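Local atomic coordinates of CDP-4-keto-6-deoxy-D-glucose-3-dehydrase (Yersinia pseudotuberculosis, PDB entry 3BB8), a protein that probably catalyses the pyridoxal phosphate-dependent removal of the C3 hydroxyl from CDP-4-keto-6-deoxy-D-glucose, a step in making lipopolysaccharide sugars. Residues 116-121 and 399-404; 134-139 and 385-390; 142-147 and 346-351; 376-379 and 383-386. The protein carries 1 engineered substitution. One frame throughout, in Å; residues are numbered along the deposited sequence.

How the contacts relate
All four contacts are buried, and they differ mainly in chemistry and in what lies beyond them. Contacts 1 and 2 are apolar: methyl groups against a helix in the first, two phenylalanine rings in the second. Contact 3 adds a hydroxyl pair to its packing, and contact 4 sets an alanine in a tight turn against a glutamine. Contacts 2 and 3 share the large mixed sheet, through strands 133-140 and 145-146, and the segments of contacts 2 and 4 overlap at P385 and Y386. Contacts 1 and 4 each hold a phenylalanine of the cofactor pocket. Contacts 1, 2 and 4 also border the second subunit, whereas contact 3 touches no other chain.

Contact 1. Residues 116-121 and 399-404; sequences VAAGFP and TNTDRI. With PLP (pyridoxal-5'-phosphate), chain C.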
loop_
_atom_site.group_PDB
_atom_site.type_symbol
_atom_site.label_atom_id
_atom_site.label_comp_id
_atom_site.label_asym_id
_atom_site.label_seq_id
_atom_site.Cartn_x
_atom_site.Cartn_y
_atom_site.Cartn_z
ATOM N N VAL A 116 14.922 12.667 -13.927
ATOM C CA VAL A 116 14.624 12.985 -15.323
ATOM C C VAL A 116 13.116 13.032 -15.522
ATOM O O VAL A 116 12.368 12.438 -14.744
ATOM C CB VAL A 116 15.249 11.952 -16.296
ATOM C CG1 VAL A 116 16.763 11.940 -16.122
ATOM C CG2 VAL A 116 14.670 10.561 -16.054
ATOM N N ALA A 117 12.669 13.759 -16.545
ATOM C CA ALA A 117 11.244 13.886 -16.829
ATOM C C ALA A 117 10.715 12.774 -17.747
ATOM O O ALA A 117 9.502 12.584 -17.888
ATOM C CB ALA A 117 10.962 15.250 -17.434
ATOM N N ALA A 118 11.621 12.035 -18.373
ATOM C CA ALA A 118 11.204 10.945 -19.241
ATOM C C ALA A 118 11.154 9.663 -18.416
ATOM O O ALA A 118 12.055 8.835 -18.492
ATOM C CB ALA A 118 12.181 10.787 -20.407
ATOM N N GLY A 119 10.107 9.499 -17.620
ATOM C CA GLY A 119 10.012 8.302 -16.809
ATOM C C GLY A 119 8.623 7.958 -16.310
ATOM O O GLY A 119 7.609 8.287 -16.932
ATOM N N PHE A 120 8.580 7.275 -15.176
ATOM C CA PHE A 120 7.316 6.872 -14.589
ATOM C C PHE A 120 6.979 7.826 -13.445
ATOM O O PHE A 120 7.861 8.208 -12.673
ATOM C CB PHE A 120 7.410 5.437 -14.071
ATOM C CG PHE A 120 6.080 4.846 -13.734
ATOM C CD1 PHE A 120 5.202 4.479 -14.747
ATOM C CD2 PHE A 120 5.662 4.742 -12.410
ATOM C CE1 PHE A 120 3.920 4.024 -14.451
ATOM C CE2 PHE A 120 4.383 4.291 -12.106
ATOM C CZ PHE A 120 3.511 3.933 -13.129
ATOM N N PRO A 121 5.704 8.237 -13.334
ATOM C CA PRO A 121 5.253 9.157 -12.285
ATOM C C PRO A 121 5.702 8.902 -10.843
ATOM O O PRO A 121 6.251 9.795 -10.209
ATOM C CB PRO A 121 3.722 9.154 -12.444
ATOM C CG PRO A 121 3.433 7.939 -13.268
ATOM C CD PRO A 121 4.580 7.885 -14.214
ATOM N N THR A 399 14.834 18.396 -24.815
ATOM C CA THR A 399 14.673 18.051 -26.231
ATOM C C THR A 399 14.417 16.566 -26.483
ATOM O O THR A 399 13.431 16.200 -27.122
ATOM C CB THR A 399 15.921 18.487 -27.040
ATOM O OG1 THR A 399 16.057 19.914 -26.965
ATOM C CG2 THR A 399 15.802 18.066 -28.505
ATOM N N ASN A 400 15.299 15.708 -25.979
ATOM C CA ASN A 400 15.132 14.272 -26.172
ATOM C C ASN A 400 13.893 13.736 -25.472
ATOM O O ASN A 400 13.237 12.819 -25.979
ATOM C CB ASN A 400 16.380 13.529 -25.698
ATOM C CG ASN A 400 17.543 13.684 -26.665
ATOM O OD1 ASN A 400 18.665 13.253 -26.394
ATOM N ND2 ASN A 400 17.272 14.298 -27.806
ATOM N N THR A 401 13.570 14.322 -24.318
ATOM C CA THR A 401 12.400 13.915 -23.548
ATOM C C THR A 401 11.155 14.191 -24.368
ATOM O O THR A 401 10.268 13.348 -24.463
ATOM C CB THR A 401 12.284 14.705 -22.220
ATOM O OG1 THR A 401 13.459 14.490 -21.432
ATOM C CG2 THR A 401 11.064 14.258 -21.439
ATOM N N ASP A 402 11.089 15.385 -24.949
ATOM C CA ASP A 402 9.948 15.755 -25.781
ATOM C C ASP A 402 9.872 14.828 -26.985
ATOM O O ASP A 402 8.788 14.418 -27.409
ATOM C CB ASP A 402 10.076 17.205 -26.266
ATOM C CG ASP A 402 9.587 18.203 -25.242
ATOM O OD1 ASP A 402 8.510 17.962 -24.658
ATOM O OD2 ASP A 402 10.267 19.229 -25.032
ATOM N N ARG A 403 11.031 14.493 -27.537
ATOM C CA ARG A 403 11.054 13.614 -28.695
ATOM C C ARG A 403 10.476 12.259 -28.296
ATOM O O ARG A 403 9.753 11.626 -29.071
ATOM C CB ARG A 403 12.485 13.443 -29.215
ATOM C CG ARG A 403 12.534 12.991 -30.661
ATOM C CD ARG A 403 13.926 12.588 -31.085
ATOM N NE ARG A 403 13.916 12.005 -32.423
ATOM C CZ ARG A 403 14.815 11.131 -32.863
ATOM N NH1 ARG A 403 15.805 10.733 -32.068
ATOM N NH2 ARG A 403 14.723 10.656 -34.098
ATOM N N ILE A 404 10.783 11.823 -27.076
ATOM C CA ILE A 404 10.290 10.538 -26.599
ATOM C C ILE A 404 8.790 10.607 -26.415
ATOM O O ILE A 404 8.063 9.682 -26.770
ATOM C CB ILE A 404 10.959 10.138 -25.256
ATOM C CG1 ILE A 404 12.451 9.859 -25.488
ATOM C CG2 ILE A 404 10.276 8.911 -24.675
ATOM C CD1 ILE A 404 13.210 9.475 -24.239
HETATM N N1 PLP C . 8.844 2.985 -11.561
HETATM C C2 PLP C . 8.890 2.401 -12.817
HETATM C C2A PLP C . 9.990 2.854 -13.767
HETATM C C3 PLP C . 7.927 1.411 -13.175
HETATM O O3 PLP C . 7.932 0.820 -14.389
HETATM C C4 PLP C . 6.900 1.012 -12.217
HETATM C C4A PLP C . 5.886 -0.103 -12.651
HETATM C C5 PLP C . 6.900 1.662 -10.939
HETATM C C6 PLP C . 7.910 2.659 -10.648
HETATM C C5A PLP C . 5.949 1.421 -9.806
HETATM O O4P PLP C . 5.534 0.134 -9.691
HETATM P P PLP C . 4.030 -0.335 -9.375
HETATM O O1P PLP C . 4.145 -1.756 -8.863
HETATM O O2P PLP C . 3.255 -0.277 -10.819
HETATM O O3P PLP C . 3.381 0.618 -8.365
#
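A118 and T401 meet where an inverse gamma turn centred on A118 packs against the N-terminal part of helix 399-407, in an enzyme of the aspartate aminotransferase fold. The touching surface is apolar. T401 sets OG1 beside its backbone N (chi1 -59°), which leaves CG2 anti to that N and facing the loop: CG2 lies 3.8 Å from A118 CB and 4.1 Å from A117 CB. I404, three residues further along the helix, has an extended side chain that brings CD1 to 4.2 Å from A118 CB. One small methyl group, A118 CB, therefore meets two residues of the same helix.

Polar atoms look elsewhere. T401 OG1 is hydrogen-bonded to D138 OD1, and the other carboxylate oxygen of D138 accepts the backbone N-H of N400, so one aspartate of segment 134-139 grips the start of the helix twice. R403 forms salt bridges with E332 and E353. Backbone bonds tie the loop to L381 (from A117) and A378 (from G119).

Beyond the turn the loop reaches the cofactor. F120 CG is anti to the backbone N (chi1 -167°), and its ring lies against the pyridoxal phosphate. P121 CD lies 3.4 Å above one face of that ring; PLP C4 lies 3.9 Å above the opposite face, near the rim. F377 meets F120 edge-to-face, and W247 and Y282 of the second subunit also meet F120. The closest approach to the cofactor is from F120 CD2 to PLP C6, 3.5 Å.

Contact 2. Residues 134-139 and 385-390; sequences PVFVDV and PYFHDV
F136 and F387 meet through the far ends of their rings: F136 CZ is 3.7 Å from F387 CE2, and F387 CZ is as close. The side chains come from opposite directions, one from strand 133-140 and one from the short 3-10 segment that begins at P385. F136 holds CG anti to its carbonyl carbon (chi1 -49°), and the CZ end of its ring reaches F387. The ring centroids lie 5.9 Å apart with planes at 61°, an oblique pairing that is neither a stack nor a T-shape.

Next to this pair, F387 turns an edge to Y386, with F387 CD1 3.5 Å above a face of the tyrosine ring. The tyrosine is itself tied down, its OH hydrogen-bonded to N125 OD1 of helix 121-129. F136 also packs on A117.

Further out, backbone bonds from F136 to R393 and V395 join strand 133-140 to its parallel neighbour 393-394. The 3-10 segment carries a bond from H388 N to P385 O of 3.2 Å, and the backbone of Y386 bonds to the second subunit.

Only carbon atoms touch across these two segments. The contact therefore rests on dispersion and burial, without a directional bond.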
loop_
_atom_site.group_PDB
_atom_site.type_symbol
_atom_site.label_atom_id
_atom_site.label_comp_id
_atom_site.label_asym_id
_atom_site.label_seq_id
_atom_site.Cartn_x
_atom_site.Cartn_y
_atom_site.Cartn_z
ATOM N N PRO A 134 11.734 18.611 -7.336
ATOM C CA PRO A 134 12.358 17.804 -8.386
ATOM C C PRO A 134 13.137 18.713 -9.340
ATOM O O PRO A 134 12.677 19.803 -9.686
ATOM C CB PRO A 134 11.164 17.153 -9.086
ATOM C CG PRO A 134 10.085 17.181 -8.046
ATOM C CD PRO A 134 10.270 18.535 -7.428
ATOM N N VAL A 135 14.322 18.268 -9.736
ATOM C CA VAL A 135 15.166 19.006 -10.673
ATOM C C VAL A 135 15.452 18.061 -11.843
ATOM O O VAL A 135 16.104 17.033 -11.663
ATOM C CB VAL A 135 16.491 19.430 -10.010
ATOM C CG1 VAL A 135 17.368 20.162 -11.016
ATOM C CG2 VAL A 135 16.200 20.333 -8.821
ATOM N N PHE A 136 14.957 18.399 -13.030
ATOM C CA PHE A 136 15.140 17.544 -14.205
ATOM C C PHE A 136 16.259 17.911 -15.186
ATOM O O PHE A 136 16.593 19.083 -15.361
ATOM C CB PHE A 136 13.846 17.474 -15.029
ATOM C CG PHE A 136 12.610 17.164 -14.229
ATOM C CD1 PHE A 136 11.872 18.189 -13.643
ATOM C CD2 PHE A 136 12.158 15.848 -14.100
ATOM C CE1 PHE A 136 10.695 17.916 -12.942
ATOM C CE2 PHE A 136 10.988 15.560 -13.404
ATOM C CZ PHE A 136 10.251 16.597 -12.823
ATOM N N VAL A 137 16.817 16.882 -15.825
ATOM C CA VAL A 137 17.831 17.030 -16.872
ATOM C C VAL A 137 17.415 16.052 -17.972
ATOM O O VAL A 137 16.814 15.013 -17.694
ATOM C CB VAL A 137 19.264 16.692 -16.401
ATOM C CG1 VAL A 137 19.723 17.714 -15.388
ATOM C CG2 VAL A 137 19.323 15.283 -15.839
ATOM N N ASP A 138 17.733 16.380 -19.218
ATOM C CA ASP A 138 17.347 15.551 -20.353
ATOM C C ASP A 138 17.937 14.142 -20.383
ATOM O O ASP A 138 18.930 13.849 -19.719
ATOM C CB ASP A 138 17.687 16.290 -21.653
ATOM C CG ASP A 138 16.881 15.793 -22.839
ATOM O OD1 ASP A 138 15.666 15.548 -22.683
ATOM O OD2 ASP A 138 17.462 15.667 -23.935
ATOM N N VAL A 139 17.297 13.268 -21.151
ATOM C CA VAL A 139 17.757 11.892 -21.302
ATOM C C VAL A 139 18.419 11.729 -22.670
ATOM O O VAL A 139 18.523 12.686 -23.446
ATOM C CB VAL A 139 16.588 10.892 -21.215
ATOM C CG1 VAL A 139 15.938 10.962 -19.840
ATOM C CG2 VAL A 139 15.575 11.192 -22.305
ATOM N N PRO A 385 -0.752 16.766 -17.126
ATOM C CA PRO A 385 -1.689 17.651 -16.441
ATOM C C PRO A 385 -1.492 17.827 -14.943
ATOM O O PRO A 385 -1.679 18.934 -14.446
ATOM C CB PRO A 385 -3.065 17.066 -16.789
ATOM C CG PRO A 385 -2.792 15.725 -17.326
ATOM C CD PRO A 385 -1.464 15.846 -18.019
ATOM N N TYR A 386 -1.100 16.776 -14.211
ATOM C CA TYR A 386 -0.937 16.955 -12.758
ATOM C C TYR A 386 0.289 17.761 -12.407
ATOM O O TYR A 386 0.466 18.138 -11.258
ATOM C CB TYR A 386 -0.909 15.612 -11.993
ATOM C CG TYR A 386 0.431 14.881 -11.947
ATOM C CD1 TYR A 386 0.841 14.053 -13.005
ATOM C CD2 TYR A 386 1.258 14.974 -10.826
ATOM C CE1 TYR A 386 2.042 13.326 -12.941
ATOM C CE2 TYR A 386 2.464 14.251 -10.745
ATOM C CZ TYR A 386 2.847 13.426 -11.806
ATOM O OH TYR A 386 4.010 12.684 -11.719
ATOM N N PHE A 387 1.141 18.037 -13.390
ATOM C CA PHE A 387 2.337 18.834 -13.114
ATOM C C PHE A 387 2.093 20.331 -13.324
ATOM O O PHE A 387 3.012 21.137 -13.199
ATOM C CB PHE A 387 3.502 18.396 -14.003
ATOM C CG PHE A 387 4.606 17.710 -13.258
ATOM C CD1 PHE A 387 4.490 16.368 -12.888
ATOM C CD2 PHE A 387 5.765 18.406 -12.915
ATOM C CE1 PHE A 387 5.524 15.724 -12.184
ATOM C CE2 PHE A 387 6.802 17.783 -12.215
ATOM C CZ PHE A 387 6.682 16.432 -11.850
ATOM N N HIS A 388 0.852 20.694 -13.631
ATOM C CA HIS A 388 0.497 22.085 -13.889
ATOM C C HIS A 388 0.975 23.086 -12.850
ATOM O O HIS A 388 1.476 24.148 -13.209
ATOM C CB HIS A 388 -1.018 22.217 -14.058
ATOM C CG HIS A 388 -1.465 23.581 -14.487
ATOM N ND1 HIS A 388 -1.441 24.674 -13.647
ATOM C CD2 HIS A 388 -1.948 24.031 -15.671
ATOM C CE1 HIS A 388 -1.892 25.736 -14.292
ATOM N NE2 HIS A 388 -2.206 25.372 -15.522
ATOM N N ASP A 389 0.835 22.755 -11.568
ATOM C CA ASP A 389 1.243 23.670 -10.506
ATOM C C ASP A 389 2.378 23.196 -9.606
ATOM O O ASP A 389 2.744 23.884 -8.661
ATOM C CB ASP A 389 0.031 24.020 -9.642
ATOM C CG ASP A 389 -0.942 24.934 -10.357
ATOM O OD1 ASP A 389 -2.163 24.666 -10.301
ATOM O OD2 ASP A 389 -0.482 25.925 -10.971
ATOM N N VAL A 390 2.933 22.026 -9.892
ATOM C CA VAL A 390 4.032 21.495 -9.095
ATOM C C VAL A 390 5.271 22.392 -9.168
ATOM O O VAL A 390 5.569 22.973 -10.205
ATOM C CB VAL A 390 4.421 20.075 -9.571
ATOM C CG1 VAL A 390 5.685 19.607 -8.862
ATOM C CG2 VAL A 390 3.276 19.114 -9.310
#

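Contact 3. Residues 142-147 and 346-351; sequences PTYNVN and GFPITL
Y144 reaches from the edge of the large mixed sheet to P348 and T350 of strand 347-351, the middle strand of a small antiparallel sheet. It stands at a G1 beta bulge, where Y144 and N145 both face D140. As befits the first residue of such a bulge, its phi is positive, at 66°. From there CG is anti to the carbonyl carbon (chi1 -55°), and the ring extends to the strand.

P348 and T350, two residues apart, both turn their CB toward the tyrosine. The pyrrolidine approaches the CD1-CE1 part of the ring obliquely, with P348 CB 3.6 Å from Y144 CE1 and P348 CG 3.7 Å from Y144 CD1. T350 supplies the polar partner. Its OG1, anti to the carbonyl carbon and beside its own backbone N (chi1 -64°), makes a short hydrogen bond of 2.6 Å with Y144 OH. T408 OG1 of the neighbouring strand bonds to the same T350 oxygen, so three hydroxyls are linked within a buried setting.

I404 and L376 add apolar cover to Y144. On the bulge side, T143 OG1 is hydrogen-bonded to D140 and weakly accepts N145 N. T350 OG1 comes to the tyrosine ring at its edge, in its plane, 3.4 Å from Y144 CE2.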
loop_
_atom_site.group_PDB
_atom_site.type_symbol
_atom_site.label_atom_id
_atom_site.label_comp_id
_atom_site.label_asym_id
_atom_site.label_seq_id
_atom_site.Cartn_x
_atom_site.Cartn_y
_atom_site.Cartn_z
ATOM N N PRO A 142 19.568 6.255 -28.057
ATOM C CA PRO A 142 18.356 5.457 -27.849
ATOM C C PRO A 142 18.499 4.510 -26.661
ATOM O O PRO A 142 17.901 3.434 -26.655
ATOM C CB PRO A 142 18.241 4.658 -29.147
ATOM C CG PRO A 142 19.642 4.534 -29.631
ATOM C CD PRO A 142 20.326 5.814 -29.241
ATOM N N THR A 143 19.286 4.913 -25.668
ATOM C CA THR A 143 19.315 4.221 -24.385
ATOM C C THR A 143 18.112 4.599 -23.527
ATOM O O THR A 143 17.661 3.815 -22.693
ATOM C CB THR A 143 20.607 4.531 -23.607
ATOM O OG1 THR A 143 20.547 5.865 -23.086
ATOM C CG2 THR A 143 21.820 4.400 -24.514
ATOM N N TYR A 144 17.598 5.806 -23.738
ATOM C CA TYR A 144 16.430 6.280 -23.005
ATOM C C TYR A 144 16.657 6.477 -21.506
ATOM O O TYR A 144 15.728 6.400 -20.711
ATOM C CB TYR A 144 15.237 5.357 -23.263
ATOM C CG TYR A 144 14.948 5.197 -24.737
ATOM C CD1 TYR A 144 15.420 4.089 -25.444
ATOM C CD2 TYR A 144 14.265 6.186 -25.445
ATOM C CE1 TYR A 144 15.225 3.969 -26.813
ATOM C CE2 TYR A 144 14.070 6.078 -26.815
ATOM C CZ TYR A 144 14.555 4.964 -27.496
ATOM O OH TYR A 144 14.380 4.854 -28.861
ATOM N N ASN A 145 17.907 6.740 -21.142
ATOM C CA ASN A 145 18.276 6.994 -19.765
ATOM C C ASN A 145 18.942 8.365 -19.676
ATOM O O ASN A 145 19.354 8.935 -20.690
ATOM C CB ASN A 145 19.209 5.900 -19.239
ATOM C CG ASN A 145 18.451 4.660 -18.787
ATOM O OD1 ASN A 145 18.131 3.784 -19.588
ATOM N ND2 ASN A 145 18.142 4.594 -17.498
ATOM N N VAL A 146 19.046 8.889 -18.459
ATOM C CA VAL A 146 19.579 10.229 -18.244
ATOM C C VAL A 146 20.826 10.470 -19.087
ATOM O O VAL A 146 21.688 9.598 -19.199
ATOM C CB VAL A 146 19.918 10.470 -16.761
ATOM C CG1 VAL A 146 20.950 9.461 -16.282
ATOM C CG2 VAL A 146 20.419 11.892 -16.557
ATOM N N ASN A 147 20.914 11.656 -19.678
ATOM C CA ASN A 147 22.192 12.189 -20.139
ATOM C C ASN A 147 23.111 12.565 -18.982
ATOM O O ASN A 147 23.205 13.733 -18.607
ATOM C CB ASN A 147 21.970 13.398 -21.050
ATOM C CG ASN A 147 23.232 13.819 -21.777
ATOM O OD1 ASN A 147 23.197 14.675 -22.662
ATOM N ND2 ASN A 147 24.357 13.217 -21.408
ATOM N N GLY A 346 11.252 -4.091 -21.834
ATOM C CA GLY A 346 10.506 -3.960 -23.072
ATOM C C GLY A 346 11.464 -3.552 -24.173
ATOM O O GLY A 346 12.650 -3.340 -23.914
ATOM N N PHE A 347 10.953 -3.428 -25.393
ATOM C CA PHE A 347 11.768 -3.055 -26.556
ATOM C C PHE A 347 11.384 -1.648 -27.035
ATOM O O PHE A 347 10.396 -1.484 -27.745
ATOM C CB PHE A 347 11.525 -4.066 -27.677
ATOM C CG PHE A 347 12.540 -4.013 -28.783
ATOM C CD1 PHE A 347 13.781 -4.628 -28.635
ATOM C CD2 PHE A 347 12.245 -3.370 -29.982
ATOM C CE1 PHE A 347 14.717 -4.611 -29.668
ATOM C CE2 PHE A 347 13.169 -3.343 -31.024
ATOM C CZ PHE A 347 14.408 -3.966 -30.871
ATOM N N PRO A 348 12.161 -0.620 -26.653
ATOM C CA PRO A 348 11.890 0.771 -27.045
ATOM C C PRO A 348 12.318 1.144 -28.474
ATOM O O PRO A 348 13.456 0.903 -28.887
ATOM C CB PRO A 348 12.648 1.572 -25.994
ATOM C CG PRO A 348 13.881 0.727 -25.791
ATOM C CD PRO A 348 13.307 -0.685 -25.724
ATOM N N ILE A 349 11.397 1.766 -29.204
ATOM C CA ILE A 349 11.635 2.176 -30.583
ATOM C C ILE A 349 11.197 3.615 -30.831
ATOM O O ILE A 349 10.085 4.002 -30.469
ATOM C CB ILE A 349 10.845 1.275 -31.559
ATOM C CG1 ILE A 349 11.312 -0.175 -31.414
ATOM C CG2 ILE A 349 11.023 1.770 -32.995
ATOM C CD1 ILE A 349 10.405 -1.166 -32.096
ATOM N N THR A 350 12.074 4.400 -31.448
ATOM C CA THR A 350 11.754 5.779 -31.797
ATOM C C THR A 350 11.543 5.934 -33.299
ATOM O O THR A 350 12.466 5.739 -34.089
ATOM C CB THR A 350 12.860 6.748 -31.341
ATOM O OG1 THR A 350 12.945 6.743 -29.910
ATOM C CG2 THR A 350 12.564 8.159 -31.822
ATOM N N LEU A 351 10.321 6.285 -33.686
ATOM C CA LEU A 351 9.985 6.464 -35.094
ATOM C C LEU A 351 10.497 7.803 -35.617
ATOM O O LEU A 351 10.229 8.852 -35.031
ATOM C CB LEU A 351 8.473 6.362 -35.303
ATOM C CG LEU A 351 7.936 6.874 -36.640
ATOM C CD1 LEU A 351 8.214 5.870 -37.750
ATOM C CD2 LEU A 351 6.449 7.175 -36.543
#

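Contact 4. Residues 376-379 and 383-386; sequences LFAG and RQPY
Q384 leans on A378, the third residue of a type II' beta turn from L376 to G379, and its side chain can be followed outward. CB points toward the turn. The chain sets CG anti to the carbonyl carbon and then bends (chi1 and chi2 both -76°), which folds it against A378: Q384 CG lies 4.0 Å from A378 CB and equally far from A378 O. At the next step Q384 CD is 4.0 Å from A378 O and 4.2 Å from A378 CB. At the tip, the atom modelled as Q384 OE1 lies 3.2 Å from A378 O, but the amide is probably turned over, so the identity of that atom is doubtful.

The turn is closed by G379 N to L376 O, 3.2 Å. F377, with positive phi (57°), occupies its second position, as expected for type II'. On the other segment R383 NE makes a salt bridge with D402 OD1, tying this loop to helix 399-407.

The second subunit covers both partners: its Y282 packs on A378 and its Y280 on Q384. Its Y276 OH is hydrogen-bonded to F377 O. As F377 lines the pyridoxal phosphate pocket, this loop lies at an active site built at the dimer interface, as is characteristic of aspartate aminotransferase-fold enzymes.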
loop_
_atom_site.group_PDB
_atom_site.type_symbol
_atom_site.label_atom_id
_atom_site.label_comp_id
_atom_site.label_asym_id
_atom_site.label_seq_id
_atom_site.Cartn_x
_atom_site.Cartn_y
_atom_site.Cartn_z
ATOM N N LEU A 376 6.264 5.510 -23.796
ATOM C CA LEU A 376 7.232 5.461 -22.707
ATOM C C LEU A 376 6.732 6.140 -21.425
ATOM O O LEU A 376 7.309 7.128 -20.950
ATOM C CB LEU A 376 8.568 6.077 -23.164
ATOM C CG LEU A 376 9.792 5.774 -22.284
ATOM C CD1 LEU A 376 9.876 4.295 -22.052
ATOM C CD2 LEU A 376 11.071 6.262 -22.942
ATOM N N PHE A 377 5.644 5.594 -20.887
ATOM C CA PHE A 377 5.018 6.084 -19.664
ATOM C C PHE A 377 4.637 7.553 -19.831
ATOM O O PHE A 377 4.089 7.936 -20.860
ATOM C CB PHE A 377 5.952 5.900 -18.463
ATOM C CG PHE A 377 6.448 4.483 -18.299
ATOM C CD1 PHE A 377 5.563 3.406 -18.375
ATOM C CD2 PHE A 377 7.804 4.219 -18.116
ATOM C CE1 PHE A 377 6.023 2.084 -18.278
ATOM C CE2 PHE A 377 8.279 2.896 -18.016
ATOM C CZ PHE A 377 7.385 1.831 -18.101
ATOM N N ALA A 378 4.927 8.382 -18.837
ATOM C CA ALA A 378 4.565 9.797 -18.921
ATOM C C ALA A 378 5.159 10.622 -20.073
ATOM O O ALA A 378 4.745 11.762 -20.300
ATOM C CB ALA A 378 4.875 10.477 -17.578
ATOM N N GLY A 379 6.117 10.056 -20.802
ATOM C CA GLY A 379 6.731 10.795 -21.895
ATOM C C GLY A 379 7.546 11.946 -21.338
ATOM O O GLY A 379 8.770 11.875 -21.263
ATOM N N ARG A 383 4.978 17.935 -18.736
ATOM C CA ARG A 383 3.851 18.245 -19.616
ATOM C C ARG A 383 2.590 17.472 -19.243
ATOM O O ARG A 383 1.583 17.520 -19.958
ATOM C CB ARG A 383 4.200 17.945 -21.080
ATOM C CG ARG A 383 5.329 18.785 -21.638
ATOM C CD ARG A 383 5.568 18.469 -23.108
ATOM N NE ARG A 383 6.662 19.271 -23.638
ATOM C CZ ARG A 383 6.555 20.548 -23.985
ATOM N NH1 ARG A 383 5.391 21.173 -23.867
ATOM N NH2 ARG A 383 7.620 21.205 -24.433
ATOM N N GLN A 384 2.643 16.737 -18.143
ATOM C CA GLN A 384 1.480 15.977 -17.710
ATOM C C GLN A 384 0.567 16.927 -16.969
ATOM O O GLN A 384 1.035 17.806 -16.255
ATOM C CB GLN A 384 1.899 14.823 -16.794
ATOM C CG GLN A 384 2.504 13.644 -17.537
ATOM C CD GLN A 384 1.463 12.807 -18.240
ATOM O OE1 GLN A 384 1.772 12.069 -19.174
ATOM N NE2 GLN A 384 0.226 12.894 -17.783
ATOM N N PRO A 385 -0.752 16.766 -17.126
ATOM C CA PRO A 385 -1.689 17.651 -16.441
ATOM C C PRO A 385 -1.492 17.827 -14.943
ATOM O O PRO A 385 -1.679 18.934 -14.446
ATOM C CB PRO A 385 -3.065 17.066 -16.789
ATOM C CG PRO A 385 -2.792 15.725 -17.326
ATOM C CD PRO A 385 -1.464 15.846 -18.019
ATOM N N TYR A 386 -1.100 16.776 -14.211
ATOM C CA TYR A 386 -0.937 16.955 -12.758
ATOM C C TYR A 386 0.289 17.761 -12.407
ATOM O O TYR A 386 0.466 18.138 -11.258
ATOM C CB TYR A 386 -0.909 15.612 -11.993
ATOM C CG TYR A 386 0.431 14.881 -11.947
ATOM C CD1 TYR A 386 0.841 14.053 -13.005
ATOM C CD2 TYR A 386 1.258 14.974 -10.826
ATOM C CE1 TYR A 386 2.042 13.326 -12.941
ATOM C CE2 TYR A 386 2.464 14.251 -10.745
ATOM C CZ TYR A 386 2.847 13.426 -11.806
ATOM O OH TYR A 386 4.010 12.684 -11.719
#